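Local coordinates for protein hydroxyethylphosphonate dioxygenase (Streptomyces albus, PDB 6B9R) that probably uses iron and dioxygen to convert 2-hydroxyethylphosphonate into hydroxymethylphosphonate, at residues D135-W145 against N162-C173. Numbering follows the deposited sequence.
Sequences DDDPDNPLVEW and NYYFRSGGRSHC
The guanidinium of Arg166 lies flat on one face of the Trp145 indole (planes 7° apart), with Arg166 CZ 3.4 Å from the centroid of the Trp145 five-membered ring: a stacked cation-pi pair. Extended from CG to NE (chi2 171°, chi3 -175°), the arginine chain also lays its CD over the six-membered ring. The opposite face carries Tyr164 CB, 3.5 Å from Trp145 CH2 in a CH-pi contact with the six-membered ring, and Val143 CG1 toward the rim; both faces thus join loop to beta hairpin. Pro138 O lies in plane at the indole edge. Val143 CG2 covers one face of the Tyr164 ring in a CH-pi contact, 3.8 Å from its centroid, and water 1 sits at that ring's edge.

The stack is steadied from the side, since Arg166 NE donates in its own plane to Ser171 OG at 2.7 Å, and water 3 links Arg166 NH2 to Asp139 OD1. With Trp145 cut back to an alanine, the guanidinium is likely to lose its aromatic platform, leaving a gap beside Tyr164 CB.

Pro138 packs its CD on Cys173 CB at 3.9 Å. Asn162 ND2 donates a hydrogen bond to Asp136 OD1 (2.9 Å), meeting it from above the carboxylate plane. Tyr164 OH is hydrogen-bonded to Thr193 OG1 and to water 1.

The hairpin of strands 161-167 and 170-175 pairs through the former with strand 190-194, which begins at the iron ligand His190. Residues 135-145, between strands 123-129 and 152-158, lie across this small antiparallel sheet, and Glu144 O accepts hydrogen bonds from Ser191 OG and from NH1 of the substrate-pocket residue Arg103.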
loop_
_atom_site.group_PDB
_atom_site.type_symbol
_atom_site.label_atom_id
_atom_site.label_comp_id
_atom_site.label_asym_id
_atom_site.label_seq_id
_atom_site.Cartn_x
_atom_site.Cartn_y
_atom_site.Cartn_z
ATOM N N ASP A 135 28.358 32.790 7.994
ATOM C CA ASP A 135 28.764 32.408 6.650
ATOM C C ASP A 135 27.860 31.281 6.178
ATOM O O ASP A 135 27.021 30.775 6.928
ATOM C CB ASP A 135 30.244 31.997 6.584
ATOM C CG ASP A 135 30.586 30.833 7.506
ATOM O OD1 ASP A 135 29.844 29.818 7.535
ATOM O OD2 ASP A 135 31.624 30.927 8.198
ATOM N N ASP A 136 28.046 30.879 4.924
ATOM C CA ASP A 136 27.309 29.766 4.340
ATOM C C ASP A 136 28.210 28.553 4.127
ATOM O O ASP A 136 28.039 27.808 3.163
ATOM C CB ASP A 136 26.641 30.200 3.040
ATOM C CG ASP A 136 25.877 31.510 3.194
ATOM O OD1 ASP A 136 25.372 31.775 4.306
ATOM O OD2 ASP A 136 25.799 32.285 2.216
ATOM N N ASP A 137 29.170 28.354 5.028
ATOM C CA ASP A 137 30.077 27.213 4.962
ATOM C C ASP A 137 29.378 25.969 5.499
ATOM O O ASP A 137 28.990 25.948 6.675
ATOM C CB ASP A 137 31.345 27.508 5.764
ATOM C CG ASP A 137 32.325 26.327 5.815
ATOM O OD1 ASP A 137 32.060 25.249 5.237
ATOM O OD2 ASP A 137 33.386 26.491 6.454
ATOM N N PRO A 138 29.209 24.919 4.691
ATOM C CA PRO A 138 28.608 23.678 5.213
ATOM C C PRO A 138 29.373 23.069 6.373
ATOM O O PRO A 138 28.776 22.326 7.163
ATOM C CB PRO A 138 28.609 22.744 3.992
ATOM C CG PRO A 138 29.634 23.318 3.069
ATOM C CD PRO A 138 29.578 24.803 3.271
ATOM N N ASP A 139 30.670 23.352 6.502
ATOM C CA ASP A 139 31.501 22.774 7.549
ATOM C C ASP A 139 31.628 23.681 8.766
ATOM O O ASP A 139 32.401 23.372 9.678
ATOM C CB ASP A 139 32.889 22.443 6.993
ATOM C CG ASP A 139 32.839 21.395 5.896
ATOM O OD1 ASP A 139 32.092 20.407 6.051
ATOM O OD2 ASP A 139 33.537 21.559 4.874
ATOM N N ASN A 140 30.899 24.788 8.794
ATOM C CA ASN A 140 30.840 25.688 9.935
ATOM C C ASN A 140 30.530 24.908 11.217
ATOM O O ASN A 140 29.498 24.223 11.285
ATOM C CB ASN A 140 29.770 26.749 9.669
ATOM C CG ASN A 140 29.752 27.862 10.710
ATOM O OD1 ASN A 140 30.011 27.643 11.890
ATOM N ND2 ASN A 140 29.425 29.069 10.267
ATOM N N PRO A 141 31.382 24.990 12.246
ATOM C CA PRO A 141 31.165 24.182 13.456
ATOM C C PRO A 141 29.922 24.551 14.246
ATOM O O PRO A 141 29.549 23.796 15.151
ATOM C CB PRO A 141 32.436 24.439 14.276
ATOM C CG PRO A 141 32.918 25.762 13.802
ATOM C CD PRO A 141 32.611 25.795 12.335
ATOM N N LEU A 142 29.271 25.675 13.950
ATOM C CA LEU A 142 28.030 26.014 14.635
ATOM C C LEU A 142 26.841 25.201 14.140
ATOM O O LEU A 142 25.783 25.234 14.776
ATOM C CB LEU A 142 27.727 27.505 14.481
ATOM C CG LEU A 142 28.705 28.466 15.154
ATOM C CD1 LEU A 142 28.374 29.918 14.785
ATOM C CD2 LEU A 142 28.705 28.272 16.668
ATOM N N VAL A 143 26.987 24.483 13.030
ATOM C CA VAL A 143 25.888 23.712 12.462
ATOM C C VAL A 143 25.805 22.371 13.176
ATOM O O VAL A 143 26.798 21.640 13.272
ATOM C CB VAL A 143 26.086 23.523 10.951
ATOM C CG1 VAL A 143 24.977 22.662 10.376
ATOM C CG2 VAL A 143 26.160 24.874 10.258
ATOM N N GLU A 144 24.628 22.045 13.684
ATOM C CA GLU A 144 24.406 20.782 14.375
ATOM C C GLU A 144 23.458 19.962 13.516
ATOM O O GLU A 144 22.295 20.329 13.345
ATOM C CB GLU A 144 23.848 21.005 15.777
ATOM C CG GLU A 144 24.843 21.660 16.717
ATOM C CD GLU A 144 25.975 20.729 17.151
ATOM O OE1 GLU A 144 25.904 19.508 16.901
ATOM O OE2 GLU A 144 26.945 21.222 17.755
ATOM N N TRP A 145 23.969 18.864 12.972
ATOM C CA TRP A 145 23.249 18.052 12.009
ATOM C C TRP A 145 22.388 17.030 12.730
ATOM O O TRP A 145 22.707 16.601 13.840
ATOM C CB TRP A 145 24.228 17.318 11.098
ATOM C CG TRP A 145 25.089 18.212 10.283
ATOM C CD1 TRP A 145 26.152 18.943 10.704
ATOM C CD2 TRP A 145 24.955 18.454 8.888
ATOM N NE1 TRP A 145 26.695 19.642 9.647
ATOM C CE2 TRP A 145 25.972 19.355 8.520
ATOM C CE3 TRP A 145 24.065 17.999 7.909
ATOM C CZ2 TRP A 145 26.130 19.801 7.218
ATOM C CZ3 TRP A 145 24.221 18.451 6.614
ATOM C CH2 TRP A 145 25.244 19.338 6.284
ATOM N N ASN A 162 19.456 29.115 6.223
ATOM C CA ASN A 162 20.419 28.284 5.504
ATOM C C ASN A 162 20.004 26.822 5.622
ATOM O O ASN A 162 19.690 26.349 6.719
ATOM C CB ASN A 162 21.837 28.468 6.055
ATOM C CG ASN A 162 22.544 29.657 5.456
ATOM O OD1 ASN A 162 22.003 30.336 4.580
ATOM N ND2 ASN A 162 23.766 29.918 5.916
ATOM N N TYR A 163 20.026 26.112 4.493
ATOM C CA TYR A 163 19.694 24.695 4.410
ATOM C C TYR A 163 20.979 23.897 4.214
ATOM O O TYR A 163 21.735 24.149 3.270
ATOM C CB TYR A 163 18.724 24.426 3.263
ATOM C CG TYR A 163 18.318 22.975 3.141
ATOM C CD1 TYR A 163 17.777 22.304 4.226
ATOM C CD2 TYR A 163 18.476 22.276 1.951
ATOM C CE1 TYR A 163 17.401 20.981 4.137
ATOM C CE2 TYR A 163 18.110 20.929 1.861
ATOM C CZ TYR A 163 17.571 20.303 2.952
ATOM O OH TYR A 163 17.199 18.981 2.866
ATOM N N TYR A 164 21.226 22.949 5.108
ATOM C CA TYR A 164 22.400 22.089 5.051
ATOM C C TYR A 164 21.959 20.661 4.780
ATOM O O TYR A 164 20.970 20.195 5.349
ATOM C CB TYR A 164 23.183 22.146 6.364
ATOM C CG TYR A 164 23.566 23.543 6.779
ATOM C CD1 TYR A 164 22.655 24.372 7.423
ATOM C CD2 TYR A 164 24.840 24.034 6.527
ATOM C CE1 TYR A 164 22.999 25.657 7.795
ATOM C CE2 TYR A 164 25.197 25.316 6.893
ATOM C CZ TYR A 164 24.276 26.120 7.533
ATOM O OH TYR A 164 24.627 27.392 7.902
ATOM N N PHE A 165 22.681 19.965 3.903
ATOM C CA PHE A 165 22.260 18.617 3.558
ATOM C C PHE A 165 23.462 17.770 3.174
ATOM O O PHE A 165 24.453 18.277 2.638
ATOM C CB PHE A 165 21.209 18.622 2.439
ATOM C CG PHE A 165 21.607 19.386 1.206
ATOM C CD1 PHE A 165 21.452 20.760 1.145
ATOM C CD2 PHE A 165 22.077 18.721 0.084
ATOM C CE1 PHE A 165 21.785 21.462 -0.003
ATOM C CE2 PHE A 165 22.402 19.409 -1.061
ATOM C CZ PHE A 165 22.262 20.787 -1.105
ATOM N N ARG A 166 23.359 16.465 3.467
ATOM C CA ARG A 166 24.456 15.519 3.295
ATOM C C ARG A 166 24.011 14.329 2.457
ATOM O O ARG A 166 22.864 13.879 2.544
ATOM C CB ARG A 166 24.981 15.009 4.651
ATOM C CG ARG A 166 26.082 15.850 5.243
ATOM C CD ARG A 166 26.374 15.416 6.668
ATOM N NE ARG A 166 27.359 16.276 7.310
ATOM C CZ ARG A 166 27.614 16.265 8.613
ATOM N NH1 ARG A 166 26.947 15.444 9.421
ATOM N NH2 ARG A 166 28.531 17.082 9.111
ATOM N N SER A 167 24.938 13.821 1.651
ATOM C CA SER A 167 24.688 12.671 0.793
ATOM C C SER A 167 26.038 12.149 0.337
ATOM O O SER A 167 26.898 12.939 -0.059
ATOM C CB SER A 167 23.816 13.059 -0.411
ATOM O OG SER A 167 23.632 11.973 -1.302
ATOM N N GLY A 168 26.227 10.835 0.414
ATOM C CA GLY A 168 27.467 10.219 -0.026
ATOM C C GLY A 168 28.729 10.860 0.518
ATOM O O GLY A 168 29.730 10.966 -0.199
ATOM N N GLY A 169 28.686 11.318 1.769
ATOM C CA GLY A 169 29.870 11.816 2.442
ATOM C C GLY A 169 30.221 13.269 2.199
ATOM O O GLY A 169 31.272 13.721 2.670
ATOM N N ARG A 170 29.386 14.020 1.489
ATOM C CA ARG A 170 29.652 15.423 1.205
ATOM C C ARG A 170 28.582 16.286 1.859
ATOM O O ARG A 170 27.386 16.004 1.729
ATOM C CB ARG A 170 29.701 15.682 -0.302
ATOM N N SER A 171 29.016 17.327 2.568
ATOM C CA SER A 171 28.105 18.283 3.180
ATOM C C SER A 171 27.913 19.468 2.249
ATOM O O SER A 171 28.874 19.971 1.661
ATOM C CB SER A 171 28.643 18.768 4.528
ATOM O OG SER A 171 28.774 17.691 5.438
ATOM N N HIS A 172 26.668 19.911 2.117
ATOM C CA HIS A 172 26.323 21.057 1.294
ATOM C C HIS A 172 25.567 22.081 2.128
ATOM O O HIS A 172 24.902 21.738 3.113
ATOM C CB HIS A 172 25.447 20.664 0.098
ATOM C CG HIS A 172 25.958 19.496 -0.680
ATOM N ND1 HIS A 172 26.589 19.632 -1.898
ATOM C CD2 HIS A 172 25.913 18.166 -0.427
ATOM C CE1 HIS A 172 26.924 18.438 -2.355
ATOM N NE2 HIS A 172 26.523 17.530 -1.483
ATOM N N CYS A 173 25.659 23.338 1.711
ATOM C CA CYS A 173 24.858 24.419 2.273
ATOM C C CYS A 173 24.293 25.255 1.135
ATOM O O CYS A 173 25.052 25.805 0.327
ATOM C CB CYS A 173 25.681 25.303 3.212
ATOM S SG CYS A 173 24.784 26.776 3.763
HETATM O O HOH W 1 27.257 28.179 7.840
HETATM O O HOH W 2 27.227 27.772 0.640
HETATM O O HOH W 3 30.433 19.324 8.089
#